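Local atomic coordinates of glutamine cyclotransferase (Zymomonas mobilis, PDB entry 3NOL), a protein that catalyses the cyclisation of N-terminal glutamine to pyroglutamate, with release of ammonia, in peptides and proteins, using a five-bladed beta-propeller that carries a calcium ion. Residues P172-L177 and A186-T191; T191-R196 and T205-L210; F44-F49 and V226-A231; P146-L151 and I162-H167. One frame throughout, in Å; residues are numbered along the deposited sequence.

Contact 1 (P172-L177 and A186-T191); sequences PELNEL and ANVWQT. With CA (calcium ion), chain B.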
loop_
_atom_site.group_PDB
_atom_site.type_symbol
_atom_site.label_atom_id
_atom_site.label_comp_id
_atom_site.label_asym_id
_atom_site.label_seq_id
_atom_site.Cartn_x
_atom_site.Cartn_y
_atom_site.Cartn_z
ATOM N N PRO A 172 2.172 8.758 13.883
ATOM C CA PRO A 172 2.007 7.309 13.904
ATOM C C PRO A 172 0.902 6.816 12.950
ATOM O O PRO A 172 0.219 7.628 12.278
ATOM C CB PRO A 172 1.594 7.053 15.352
ATOM C CG PRO A 172 0.690 8.244 15.646
ATOM C CD PRO A 172 1.428 9.406 14.991
ATOM N N GLU A 173 0.727 5.490 12.930
ATOM C CA GLU A 173 -0.324 4.786 12.193
ATOM C C GLU A 173 -0.075 4.738 10.679
ATOM O O GLU A 173 -1.005 4.519 9.903
ATOM C CB GLU A 173 -1.737 5.313 12.505
ATOM C CG GLU A 173 -2.023 5.440 14.012
ATOM C CD GLU A 173 -1.768 4.135 14.760
ATOM O OE1 GLU A 173 -2.102 3.062 14.232
ATOM O OE2 GLU A 173 -1.221 4.187 15.886
ATOM N N LEU A 174 1.180 4.924 10.278
ATOM C CA LEU A 174 1.547 4.757 8.857
ATOM C C LEU A 174 1.264 3.324 8.380
ATOM O O LEU A 174 1.720 2.351 8.991
ATOM C CB LEU A 174 3.029 5.098 8.645
ATOM C CG LEU A 174 3.473 6.480 9.173
ATOM C CD1 LEU A 174 4.987 6.624 8.862
ATOM C CD2 LEU A 174 2.627 7.628 8.589
ATOM N N ASN A 175 0.515 3.202 7.282
ATOM C CA ASN A 175 0.049 1.889 6.826
ATOM C C ASN A 175 0.491 1.643 5.368
ATOM O O ASN A 175 1.696 1.723 5.106
ATOM C CB ASN A 175 -1.473 1.789 6.996
ATOM C CG ASN A 175 -1.952 0.344 7.180
ATOM O OD1 ASN A 175 -1.197 -0.623 6.958
ATOM N ND2 ASN A 175 -3.217 0.193 7.578
ATOM N N GLU A 176 -0.440 1.372 4.429
ATOM C CA GLU A 176 -0.021 1.067 3.030
ATOM C C GLU A 176 0.851 2.196 2.454
ATOM O O GLU A 176 0.588 3.382 2.692
ATOM C CB GLU A 176 -1.221 0.729 2.113
ATOM C CG GLU A 176 -1.004 -0.481 1.225
ATOM C CD GLU A 176 -0.210 -0.174 -0.066
ATOM O OE1 GLU A 176 -0.456 0.886 -0.696
ATOM O OE2 GLU A 176 0.615 -1.034 -0.470
ATOM N N LEU A 177 1.903 1.809 1.732
ATOM C CA LEU A 177 2.876 2.774 1.202
ATOM C C LEU A 177 2.921 2.705 -0.309
ATOM O O LEU A 177 2.614 1.651 -0.893
ATOM C CB LEU A 177 4.285 2.452 1.698
ATOM C CG LEU A 177 4.550 2.435 3.205
ATOM C CD1 LEU A 177 6.047 2.205 3.448
ATOM C CD2 LEU A 177 4.069 3.762 3.795
ATOM N N ALA A 186 1.937 7.618 2.081
ATOM C CA ALA A 186 1.501 6.630 3.079
ATOM C C ALA A 186 0.070 6.856 3.505
ATOM O O ALA A 186 -0.311 7.996 3.797
ATOM C CB ALA A 186 2.387 6.686 4.319
ATOM N N ASN A 187 -0.731 5.792 3.542
ATOM C CA ASN A 187 -1.996 5.891 4.263
ATOM C C ASN A 187 -1.689 6.127 5.741
ATOM O O ASN A 187 -0.706 5.602 6.265
ATOM C CB ASN A 187 -2.834 4.615 4.118
ATOM C CG ASN A 187 -3.399 4.445 2.723
ATOM O OD1 ASN A 187 -2.884 3.657 1.938
ATOM N ND2 ASN A 187 -4.465 5.182 2.409
ATOM N N VAL A 188 -2.538 6.924 6.389
ATOM C CA VAL A 188 -2.518 7.062 7.826
ATOM C C VAL A 188 -3.797 6.385 8.334
ATOM O O VAL A 188 -4.923 6.853 8.090
ATOM C CB VAL A 188 -2.463 8.530 8.260
ATOM C CG1 VAL A 188 -2.414 8.608 9.797
ATOM C CG2 VAL A 188 -1.281 9.257 7.571
ATOM N N TRP A 189 -3.585 5.245 8.985
ATOM C CA TRP A 189 -4.662 4.363 9.397
ATOM C C TRP A 189 -5.660 5.114 10.251
ATOM O O TRP A 189 -5.276 5.911 11.119
ATOM C CB TRP A 189 -4.103 3.166 10.168
ATOM C CG TRP A 189 -5.022 1.975 10.283
ATOM C CD1 TRP A 189 -5.830 1.433 9.295
ATOM C CD2 TRP A 189 -5.190 1.141 11.435
ATOM N NE1 TRP A 189 -6.501 0.334 9.790
ATOM C CE2 TRP A 189 -6.101 0.111 11.085
ATOM C CE3 TRP A 189 -4.630 1.144 12.724
ATOM C CZ2 TRP A 189 -6.499 -0.887 12.005
ATOM C CZ3 TRP A 189 -5.027 0.154 13.638
ATOM C CH2 TRP A 189 -5.949 -0.840 13.275
ATOM N N GLN A 190 -6.939 4.880 9.956
ATOM C CA GLN A 190 -8.064 5.512 10.677
ATOM C C GLN A 190 -8.383 6.913 10.146
ATOM O O GLN A 190 -9.268 7.594 10.678
ATOM C CB GLN A 190 -7.833 5.595 12.200
ATOM C CG GLN A 190 -7.656 4.265 12.906
ATOM C CD GLN A 190 -8.746 3.278 12.540
ATOM O OE1 GLN A 190 -9.934 3.510 12.798
ATOM N NE2 GLN A 190 -8.345 2.163 11.932
ATOM N N THR A 191 -7.653 7.357 9.128
ATOM C CA THR A 191 -7.981 8.626 8.471
ATOM C C THR A 191 -8.266 8.420 6.989
ATOM O O THR A 191 -7.973 7.353 6.431
ATOM C CB THR A 191 -6.846 9.680 8.618
ATOM O OG1 THR A 191 -5.866 9.492 7.583
ATOM C CG2 THR A 191 -6.192 9.631 10.019
HETATM CA CA CA B . 1.311 0.396 -2.441
HETATM O O HOH W 1 3.135 -1.154 -2.484
#

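Contact 2 (T191-R196 and T205-L210); sequences TNKIVR and TGIIDL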
loop_
_atom_site.group_PDB
_atom_site.type_symbol
_atom_site.label_atom_id
_atom_site.label_comp_id
_atom_site.label_asym_id
_atom_site.label_seq_id
_atom_site.Cartn_x
_atom_site.Cartn_y
_atom_site.Cartn_z
ATOM N N THR A 191 -7.653 7.357 9.128
ATOM C CA THR A 191 -7.981 8.626 8.471
ATOM C C THR A 191 -8.266 8.420 6.989
ATOM O O THR A 191 -7.973 7.353 6.431
ATOM C CB THR A 191 -6.846 9.680 8.618
ATOM O OG1 THR A 191 -5.866 9.492 7.583
ATOM C CG2 THR A 191 -6.192 9.631 10.019
ATOM N N ASN A 192 -8.829 9.458 6.369
ATOM C CA ASN A 192 -9.033 9.532 4.923
ATOM C C ASN A 192 -7.953 10.348 4.230
ATOM O O ASN A 192 -8.180 10.963 3.174
ATOM C CB ASN A 192 -10.425 10.097 4.632
ATOM C CG ASN A 192 -11.493 9.139 5.029
ATOM O OD1 ASN A 192 -11.482 7.983 4.611
ATOM N ND2 ASN A 192 -12.403 9.588 5.878
ATOM N N LYS A 193 -6.774 10.358 4.838
ATOM C CA LYS A 193 -5.688 11.181 4.322
ATOM C C LYS A 193 -4.488 10.363 3.954
ATOM O O LYS A 193 -4.227 9.340 4.560
ATOM C CB LYS A 193 -5.320 12.267 5.314
ATOM C CG LYS A 193 -6.375 13.357 5.287
ATOM C CD LYS A 193 -6.342 14.158 6.511
ATOM C CE LYS A 193 -7.546 15.069 6.548
ATOM N NZ LYS A 193 -7.471 15.773 7.839
ATOM N N ILE A 194 -3.759 10.846 2.953
ATOM C CA ILE A 194 -2.520 10.226 2.545
ATOM C C ILE A 194 -1.443 11.271 2.674
ATOM O O ILE A 194 -1.594 12.381 2.158
ATOM C CB ILE A 194 -2.610 9.698 1.085
ATOM C CG1 ILE A 194 -3.607 8.523 1.005
ATOM C CG2 ILE A 194 -1.205 9.358 0.546
ATOM C CD1 ILE A 194 -3.984 8.166 -0.423
ATOM N N VAL A 195 -0.392 10.952 3.412
ATOM C CA VAL A 195 0.716 11.906 3.565
ATOM C C VAL A 195 1.802 11.651 2.538
ATOM O O VAL A 195 2.064 10.515 2.143
ATOM C CB VAL A 195 1.306 11.950 4.989
ATOM C CG1 VAL A 195 0.252 12.489 5.991
ATOM C CG2 VAL A 195 1.860 10.593 5.409
ATOM N N ARG A 196 2.402 12.748 2.102
ATOM C CA ARG A 196 3.527 12.722 1.178
ATOM C C ARG A 196 4.766 13.024 2.026
ATOM O O ARG A 196 4.831 14.071 2.665
ATOM C CB ARG A 196 3.332 13.788 0.085
ATOM C CG ARG A 196 2.014 13.638 -0.677
ATOM C CD ARG A 196 1.730 14.818 -1.604
ATOM N NE ARG A 196 2.651 14.813 -2.735
ATOM C CZ ARG A 196 2.397 15.363 -3.921
ATOM N NH1 ARG A 196 3.306 15.275 -4.883
ATOM N NH2 ARG A 196 1.228 15.957 -4.163
ATOM N N THR A 205 5.542 16.603 3.647
ATOM C CA THR A 205 5.580 17.798 2.812
ATOM C C THR A 205 4.258 18.091 2.111
ATOM O O THR A 205 4.147 19.097 1.406
ATOM C CB THR A 205 6.699 17.695 1.775
ATOM O OG1 THR A 205 6.469 16.537 0.973
ATOM C CG2 THR A 205 8.069 17.584 2.489
ATOM N N GLY A 206 3.275 17.211 2.279
ATOM C CA GLY A 206 1.956 17.424 1.711
ATOM C C GLY A 206 0.966 16.408 2.237
ATOM O O GLY A 206 1.354 15.305 2.692
ATOM N N ILE A 207 -0.303 16.787 2.172
ATOM C CA ILE A 207 -1.359 15.937 2.657
ATOM C C ILE A 207 -2.450 15.885 1.606
ATOM O O ILE A 207 -2.998 16.922 1.197
ATOM C CB ILE A 207 -1.951 16.424 4.024
ATOM C CG1 ILE A 207 -0.857 16.485 5.110
ATOM C CG2 ILE A 207 -3.104 15.496 4.447
ATOM C CD1 ILE A 207 -1.165 17.474 6.269
ATOM N N ILE A 208 -2.752 14.663 1.181
ATOM C CA ILE A 208 -3.861 14.401 0.266
ATOM C C ILE A 208 -5.122 14.094 1.060
ATOM O O ILE A 208 -5.165 13.143 1.834
ATOM C CB ILE A 208 -3.518 13.235 -0.674
ATOM C CG1 ILE A 208 -2.269 13.593 -1.506
ATOM C CG2 ILE A 208 -4.733 12.860 -1.538
ATOM C CD1 ILE A 208 -1.484 12.351 -1.970
ATOM N N ASP A 209 -6.148 14.913 0.865
ATOM C CA ASP A 209 -7.395 14.785 1.618
ATOM C C ASP A 209 -8.437 14.048 0.767
ATOM O O ASP A 209 -8.990 14.622 -0.182
ATOM C CB ASP A 209 -7.906 16.186 2.001
ATOM C CG ASP A 209 -9.150 16.149 2.885
ATOM O OD1 ASP A 209 -9.672 15.054 3.180
ATOM O OD2 ASP A 209 -9.615 17.251 3.295
ATOM N N LEU A 210 -8.679 12.777 1.088
ATOM C CA LEU A 210 -9.709 11.979 0.404
ATOM C C LEU A 210 -11.065 11.901 1.133
ATOM O O LEU A 210 -11.897 11.084 0.785
ATOM C CB LEU A 210 -9.196 10.557 0.080
ATOM C CG LEU A 210 -7.937 10.525 -0.807
ATOM C CD1 LEU A 210 -7.544 9.088 -1.162
ATOM C CD2 LEU A 210 -8.082 11.383 -2.072
#

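Contact 3 (F44-F49 and V226-A231); sequences FTEGFF and VLNGIA. With CA (calcium ion), chain B.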
loop_
_atom_site.group_PDB
_atom_site.type_symbol
_atom_site.label_atom_id
_atom_site.label_comp_id
_atom_site.label_asym_id
_atom_site.label_seq_id
_atom_site.Cartn_x
_atom_site.Cartn_y
_atom_site.Cartn_z
ATOM N N PHE A 44 -10.328 -7.106 2.240
ATOM C CA PHE A 44 -9.636 -6.254 3.227
ATOM C C PHE A 44 -8.221 -5.929 2.747
ATOM O O PHE A 44 -7.253 -6.632 3.085
ATOM C CB PHE A 44 -9.542 -6.936 4.599
ATOM C CG PHE A 44 -10.867 -7.099 5.305
ATOM C CD1 PHE A 44 -11.597 -8.288 5.171
ATOM C CD2 PHE A 44 -11.360 -6.077 6.134
ATOM C CE1 PHE A 44 -12.818 -8.462 5.872
ATOM C CE2 PHE A 44 -12.593 -6.226 6.810
ATOM C CZ PHE A 44 -13.313 -7.419 6.684
ATOM N N THR A 45 -8.102 -4.884 1.946
ATOM C CA THR A 45 -6.821 -4.537 1.335
ATOM C C THR A 45 -5.725 -4.249 2.366
ATOM O O THR A 45 -5.900 -3.353 3.219
ATOM C CB THR A 45 -7.010 -3.287 0.434
ATOM O OG1 THR A 45 -8.044 -3.560 -0.523
ATOM C CG2 THR A 45 -5.719 -2.951 -0.282
ATOM N N GLU A 46 -4.607 -4.996 2.297
ATOM C CA GLU A 46 -3.447 -4.776 3.193
ATOM C C GLU A 46 -2.115 -4.450 2.464
ATOM O O GLU A 46 -1.095 -4.109 3.093
ATOM C CB GLU A 46 -3.216 -5.990 4.093
ATOM C CG GLU A 46 -4.413 -6.426 4.957
ATOM C CD GLU A 46 -4.791 -5.402 6.028
ATOM O OE1 GLU A 46 -4.131 -4.347 6.139
ATOM O OE2 GLU A 46 -5.754 -5.663 6.796
ATOM N N GLY A 47 -2.139 -4.589 1.145
ATOM C CA GLY A 47 -0.970 -4.338 0.301
ATOM C C GLY A 47 -1.495 -4.188 -1.112
ATOM O O GLY A 47 -2.464 -4.859 -1.496
ATOM N N PHE A 48 -0.918 -3.260 -1.863
ATOM C CA PHE A 48 -1.498 -2.902 -3.163
ATOM C C PHE A 48 -0.455 -2.202 -4.005
ATOM O O PHE A 48 0.126 -1.214 -3.589
ATOM C CB PHE A 48 -2.721 -1.974 -2.919
ATOM C CG PHE A 48 -3.480 -1.587 -4.146
ATOM C CD1 PHE A 48 -4.056 -2.568 -4.974
ATOM C CD2 PHE A 48 -3.749 -0.244 -4.413
ATOM C CE1 PHE A 48 -4.824 -2.200 -6.110
ATOM C CE2 PHE A 48 -4.518 0.127 -5.541
ATOM C CZ PHE A 48 -5.048 -0.844 -6.387
ATOM N N PHE A 49 -0.184 -2.736 -5.187
ATOM C CA PHE A 49 0.707 -2.030 -6.106
ATOM C C PHE A 49 0.322 -2.332 -7.551
ATOM O O PHE A 49 -0.448 -3.258 -7.811
ATOM C CB PHE A 49 2.201 -2.325 -5.796
ATOM C CG PHE A 49 2.618 -3.754 -6.041
ATOM C CD1 PHE A 49 2.697 -4.660 -4.982
ATOM C CD2 PHE A 49 2.944 -4.193 -7.317
ATOM C CE1 PHE A 49 3.099 -5.961 -5.186
ATOM C CE2 PHE A 49 3.351 -5.524 -7.538
ATOM C CZ PHE A 49 3.421 -6.414 -6.464
ATOM N N VAL A 226 -11.681 0.874 6.202
ATOM C CA VAL A 226 -10.950 2.143 6.040
ATOM C C VAL A 226 -10.205 2.305 4.724
ATOM O O VAL A 226 -9.845 1.327 4.067
ATOM C CB VAL A 226 -9.934 2.405 7.212
ATOM C CG1 VAL A 226 -10.647 2.458 8.539
ATOM C CG2 VAL A 226 -8.851 1.369 7.244
ATOM N N LEU A 227 -9.980 3.566 4.360
ATOM C CA LEU A 227 -9.065 3.906 3.270
ATOM C C LEU A 227 -7.708 3.218 3.508
ATOM O O LEU A 227 -7.147 3.306 4.582
ATOM C CB LEU A 227 -8.876 5.434 3.200
ATOM C CG LEU A 227 -7.941 5.926 2.092
ATOM C CD1 LEU A 227 -8.654 5.794 0.724
ATOM C CD2 LEU A 227 -7.505 7.361 2.313
ATOM N N ASN A 228 -7.192 2.528 2.489
ATOM C CA ASN A 228 -5.909 1.817 2.611
ATOM C C ASN A 228 -5.575 1.167 1.292
ATOM O O ASN A 228 -6.338 0.314 0.799
ATOM C CB ASN A 228 -5.905 0.724 3.711
ATOM C CG ASN A 228 -4.479 0.259 4.048
ATOM O OD1 ASN A 228 -3.614 1.079 4.449
ATOM N ND2 ASN A 228 -4.206 -1.047 3.844
ATOM N N GLY A 229 -4.452 1.590 0.711
ATOM C CA GLY A 229 -3.985 1.020 -0.539
ATOM C C GLY A 229 -3.800 2.114 -1.564
ATOM O O GLY A 229 -4.757 2.826 -1.925
ATOM N N ILE A 230 -2.546 2.238 -2.001
ATOM C CA ILE A 230 -2.098 3.248 -2.946
ATOM C C ILE A 230 -1.230 2.550 -3.958
ATOM O O ILE A 230 -0.286 1.872 -3.545
ATOM C CB ILE A 230 -1.188 4.284 -2.282
ATOM C CG1 ILE A 230 -1.821 4.862 -1.007
ATOM C CG2 ILE A 230 -0.854 5.392 -3.302
ATOM C CD1 ILE A 230 -0.859 5.697 -0.163
ATOM N N ALA A 231 -1.508 2.747 -5.253
ATOM C CA ALA A 231 -0.643 2.180 -6.318
ATOM C C ALA A 231 -0.332 3.246 -7.350
ATOM O O ALA A 231 -1.108 4.193 -7.511
ATOM C CB ALA A 231 -1.312 0.999 -6.984
HETATM CA CA CA B . 1.311 0.396 -2.441
HETATM O O HOH W 2 -1.281 -1.677 4.357
HETATM O O HOH W 1 3.135 -1.154 -2.484
#

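Contact 4 (P146-L151 and I162-H167); sequences PVLRFL and ITVTAH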
loop_
_atom_site.group_PDB
_atom_site.type_symbol
_atom_site.label_atom_id
_atom_site.label_comp_id
_atom_site.label_asym_id
_atom_site.label_seq_id
_atom_site.Cartn_x
_atom_site.Cartn_y
_atom_site.Cartn_z
ATOM N N PRO A 146 5.527 5.762 13.809
ATOM C CA PRO A 146 6.151 6.805 12.954
ATOM C C PRO A 146 7.406 6.367 12.189
ATOM O O PRO A 146 7.936 7.136 11.374
ATOM C CB PRO A 146 6.538 7.909 13.959
ATOM C CG PRO A 146 5.654 7.677 15.133
ATOM C CD PRO A 146 5.597 6.146 15.233
ATOM N N VAL A 147 7.884 5.164 12.472
ATOM C CA VAL A 147 9.217 4.757 11.996
ATOM C C VAL A 147 9.104 3.999 10.669
ATOM O O VAL A 147 8.346 3.007 10.581
ATOM C CB VAL A 147 9.939 3.891 13.028
ATOM C CG1 VAL A 147 11.315 3.448 12.474
ATOM C CG2 VAL A 147 10.108 4.635 14.352
ATOM N N LEU A 148 9.838 4.469 9.658
ATOM C CA LEU A 148 9.995 3.740 8.387
ATOM C C LEU A 148 11.398 3.126 8.301
ATOM O O LEU A 148 12.386 3.744 8.721
ATOM C CB LEU A 148 9.793 4.672 7.181
ATOM C CG LEU A 148 8.420 5.329 6.976
ATOM C CD1 LEU A 148 8.447 6.274 5.752
ATOM C CD2 LEU A 148 7.362 4.222 6.792
ATOM N N ARG A 149 11.482 1.928 7.734
ATOM C CA ARG A 149 12.754 1.229 7.574
ATOM C C ARG A 149 13.023 0.977 6.112
ATOM O O ARG A 149 12.125 0.510 5.377
ATOM C CB ARG A 149 12.720 -0.105 8.309
ATOM C CG ARG A 149 12.808 0.038 9.799
ATOM C CD ARG A 149 12.507 -1.309 10.448
ATOM N NE ARG A 149 11.087 -1.494 10.753
ATOM C CZ ARG A 149 10.546 -2.640 11.179
ATOM N NH1 ARG A 149 9.256 -2.689 11.475
ATOM N NH2 ARG A 149 11.300 -3.733 11.317
ATOM N N PHE A 150 14.249 1.295 5.707
ATOM C CA PHE A 150 14.730 1.038 4.352
ATOM C C PHE A 150 15.533 -0.243 4.411
ATOM O O PHE A 150 16.569 -0.281 5.099
ATOM C CB PHE A 150 15.629 2.176 3.865
ATOM C CG PHE A 150 14.914 3.479 3.651
ATOM C CD1 PHE A 150 14.691 3.957 2.349
ATOM C CD2 PHE A 150 14.480 4.245 4.739
ATOM C CE1 PHE A 150 14.039 5.183 2.137
ATOM C CE2 PHE A 150 13.811 5.459 4.541
ATOM C CZ PHE A 150 13.595 5.940 3.244
ATOM N N LEU A 151 15.070 -1.264 3.687
ATOM C CA LEU A 151 15.727 -2.568 3.674
ATOM C C LEU A 151 16.675 -2.731 2.498
ATOM O O LEU A 151 16.330 -2.372 1.365
ATOM C CB LEU A 151 14.702 -3.708 3.651
ATOM C CG LEU A 151 13.539 -3.718 4.670
ATOM C CD1 LEU A 151 12.685 -4.989 4.530
ATOM C CD2 LEU A 151 13.991 -3.539 6.115
ATOM N N ILE A 162 14.151 5.959 9.603
ATOM C CA ILE A 162 13.757 7.364 9.782
ATOM C C ILE A 162 12.447 7.459 10.561
ATOM O O ILE A 162 11.650 6.525 10.552
ATOM C CB ILE A 162 13.646 8.136 8.432
ATOM C CG1 ILE A 162 12.472 7.616 7.585
ATOM C CG2 ILE A 162 15.008 8.101 7.688
ATOM C CD1 ILE A 162 12.212 8.396 6.263
ATOM N N THR A 163 12.251 8.598 11.225
ATOM C CA THR A 163 11.055 8.845 12.010
ATOM C C THR A 163 10.257 9.918 11.288
ATOM O O THR A 163 10.778 11.012 10.987
ATOM C CB THR A 163 11.399 9.268 13.460
ATOM O OG1 THR A 163 12.162 8.221 14.096
ATOM C CG2 THR A 163 10.136 9.510 14.281
ATOM N N VAL A 164 8.999 9.604 11.014
ATOM C CA VAL A 164 8.151 10.509 10.235
ATOM C C VAL A 164 7.493 11.543 11.136
ATOM O O VAL A 164 6.969 11.201 12.203
ATOM C CB VAL A 164 7.106 9.749 9.367
ATOM C CG1 VAL A 164 6.213 10.731 8.621
ATOM C CG2 VAL A 164 7.829 8.796 8.384
ATOM N N THR A 165 7.527 12.797 10.684
ATOM C CA THR A 165 6.968 13.907 11.463
ATOM C C THR A 165 6.081 14.800 10.600
ATOM O O THR A 165 6.342 14.980 9.404
ATOM C CB THR A 165 8.059 14.768 12.164
ATOM O OG1 THR A 165 8.893 15.408 11.184
ATOM C CG2 THR A 165 8.918 13.913 13.153
ATOM N N ALA A 166 5.021 15.322 11.211
ATOM C CA ALA A 166 4.184 16.339 10.573
ATOM C C ALA A 166 4.097 17.488 11.563
ATOM O O ALA A 166 3.778 17.261 12.746
ATOM C CB ALA A 166 2.793 15.780 10.244
ATOM N N HIS A 167 4.401 18.699 11.087
ATOM C CA HIS A 167 4.450 19.905 11.933
ATOM C C HIS A 167 5.472 19.739 13.066
ATOM O O HIS A 167 5.282 20.279 14.150
ATOM C CB HIS A 167 3.075 20.250 12.524
ATOM C CG HIS A 167 1.966 20.293 11.523
ATOM N ND1 HIS A 167 1.790 21.348 10.651
ATOM C CD2 HIS A 167 0.963 19.418 11.264
ATOM C CE1 HIS A 167 0.728 21.120 9.899
ATOM N NE2 HIS A 167 0.208 19.958 10.249
#

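Contact 1 (P172-L177 and A186-T191)
The indole of Trp189 meets Glu173 at its edge: OE1 lies near the ring plane, 3.5 Å from CE3, with carboxylate and ring planes 32° apart. One face carries the amide NE2 of Gln190, centred over the ring. Asn175 comes in obliquely, its ND2 3.4 Å from Trp189 CD1 and its amide turned almost perpendicular to the indole (85°); that nitrogen also binds a glycerol, which may mark a pocket. Trp130 adds an edge-to-face ring contact. Replacing Trp189 by an alanine would probably open a gap beside Asn175 ND2, leaving that amide freer to turn and Glu173 OE1 without the ring edge it meets. The short strand 174-175 and strand 183-188 of a propeller blade pair antiparallel through Trp189 N to Glu173 O (2.8 Å), Asn175 N to Asn187 O (2.9 Å) and Asn187 N to Glu176 O (2.9 Å); the chain turns a corner at Glu176, and the register slips by one residue between Leu174 and Leu177, a beta bulge. At that bulge Glu176 chelates calcium through OE1 and OE2, both at 2.5 Å, while Leu177 O binds at 2.4 Å. Asn187 OD1 accepts from Gly229 N, and Leu177 CD2 presses on Ala186 CB.

Contact 2 (T191-R196 and T205-L210)
Ile194 and Ile208 meet at the apolar centre, CG2 of the former lying 3.9 Å from CD1 of the latter. The same CD1 is 3.9 Å from Arg196 CG, so one methyl touches both an isoleucine branch and the first carbons of an arginine side chain that crosses Ile208 at about a right angle. On this face Ile194 reaches the other way too: its extended CG1 branch (chi2 167°) carries CD1 to within 3.8 Å of Leu210 CD1. Ile230 and Leu227 pack against the same face from strand 227-233. Across the sheet, Val195 CG1 and Ile207 CG1 make a looser pair at 4.2 Å, and Ile207 CG2 lies against CB and CG of Lys193.

The two strands form a beta hairpin within one propeller blade, their axes 161° apart and thus close to antiparallel. Ile194 and Ile208 form a hydrogen-bonded pair: Ile208 N donates to Ile194 O at 2.7 Å, and Ile194 N to Ile208 O at 2.9 Å. Toward the hairpin's turn, Thr205 and Gly206 both face Arg196, a classic beta bulge: Arg196 N donates to Gly206 O, and Arg196 O accepts from Thr205 N.

At the polar edge the bend at chi3 (70°) turns the Arg196 guanidinium aside, where Glu183 forms a salt bridge with NE and Tyr29 a cation-pi contact. Lys193 NZ stays 5.2 Å from Asp209 OD1, too far for a salt bridge; Asp209 instead pairs through OD2 with Arg257 and through OD1 with Asn211. Thr191 OG1 accepts from Lys193 N, an ST turn that leads into the strand.

Contact 3 (F44-F49 and V226-A231)
Asn228 reaches across to Thr45 from a CB that lies 4.1 Å from Thr45 O. CG, anti to the backbone nitrogen (chi1 -166°), is 4.0 Å from Thr45 O, and ND2 closes on Thr45 O at 2.9 Å with an N-H...O angle of 159°. The oxygen lies in the amide plane, whereas ND2 stands above the plane of the Thr45 carbonyl. ND2 also donates to a water at 3.0 Å, which donates to Glu46 O, while OD1 accepts from Glu176 N; the amide is therefore held at both ends and its rotation fixed. A leucine in place of Asn228 would probably leave Thr45 O, the bridging water and Glu176 N without this partner.

This is a joint between propeller blades: strands 44-49 and 227-231 run side by side with N-to-C directions 18° apart, yet no backbone hydrogen bond joins these segments. Besides the Asn228 amide, calcium ties them, through Phe48 O at 2.3 Å and Ile230 O at 2.4 Å. The two carbonyl oxygens stand only 3.1 Å apart, a spacing explained by the shared cation; Glu176, Leu177, Glu178 and a water complete the site.

Phe48 presents its ring edge to Ile230 N, and its CE2 meets Ala231 CB at 3.6 Å. A CB on Gly229 would be tight against Phe48 CB and Thr45 CG2 and, at these backbone angles, jammed against the carbonyl of Asn228. Glu46 OE2 forms a salt bridge with Lys244, and OE1 a hydrogen bond with a glycerol that may mark a pocket.

Contact 4 (P146-L151 and I162-H167)
Leu148 and Val164 touch through their branch ends, CD1 against CG2 at 3.7 Å. Beside them Ile162 meets two residues at once: CG1 rests 4.0 Å from Leu148 CB, and CD1 is 3.8 Å from CE2 at the edge of the Phe150 ring. That approach follows from the first torsion of Ile162, which sets CG1 between the backbone nitrogen and the carbonyl carbon (chi1 68°) and so turns the longer branch toward the aromatic edge. On the other face Val147 CG2 and Thr163 OG1 come no closer than 4.1 Å. Pro146 CB, at the start of the strand, lies near Thr163 CG2.

The backbone fixes this register. Leu148 and Ile162 are an antiparallel hydrogen-bonded pair, with Leu148 N donating to Ile162 O at 2.9 Å and Ile162 N to Leu148 O at 3.0 Å; a further bond runs from Val164 N to Pro146 O (2.7 Å). Strands 147-151 and 158-166 form a beta hairpin on the outer side of a propeller blade, strand 147-151 being paired on its other flank with strand 139-141.

Further out, Leu174 packs on both Leu148 and Val164 and so joins the hairpin to the chain that leads into the next blade. The Phe150 ring has a cation-pi partner in Arg160.

Overall arrangement
Along the chain, contact 4 closes before contact 1 opens and contact 1 before contact 2, while all three lie inside the long loop closed by contact 3. Contacts 1 and 2 share Thr191, their centres about 9 Å apart, and belong to neighbouring strands of one sheet, strand 183-188 lying beside strand 193-197. Contact 1 also meets contact 3, about 10 Å away between centres, and both supply ligands to the calcium ion, which thus draws together strands from different blades near the centre of the propeller. Contact 4, in the preceding sheet, reaches contact 1 through Leu174 and Pro172; its centre is about 19 Å from that of contact 3, which it does not touch.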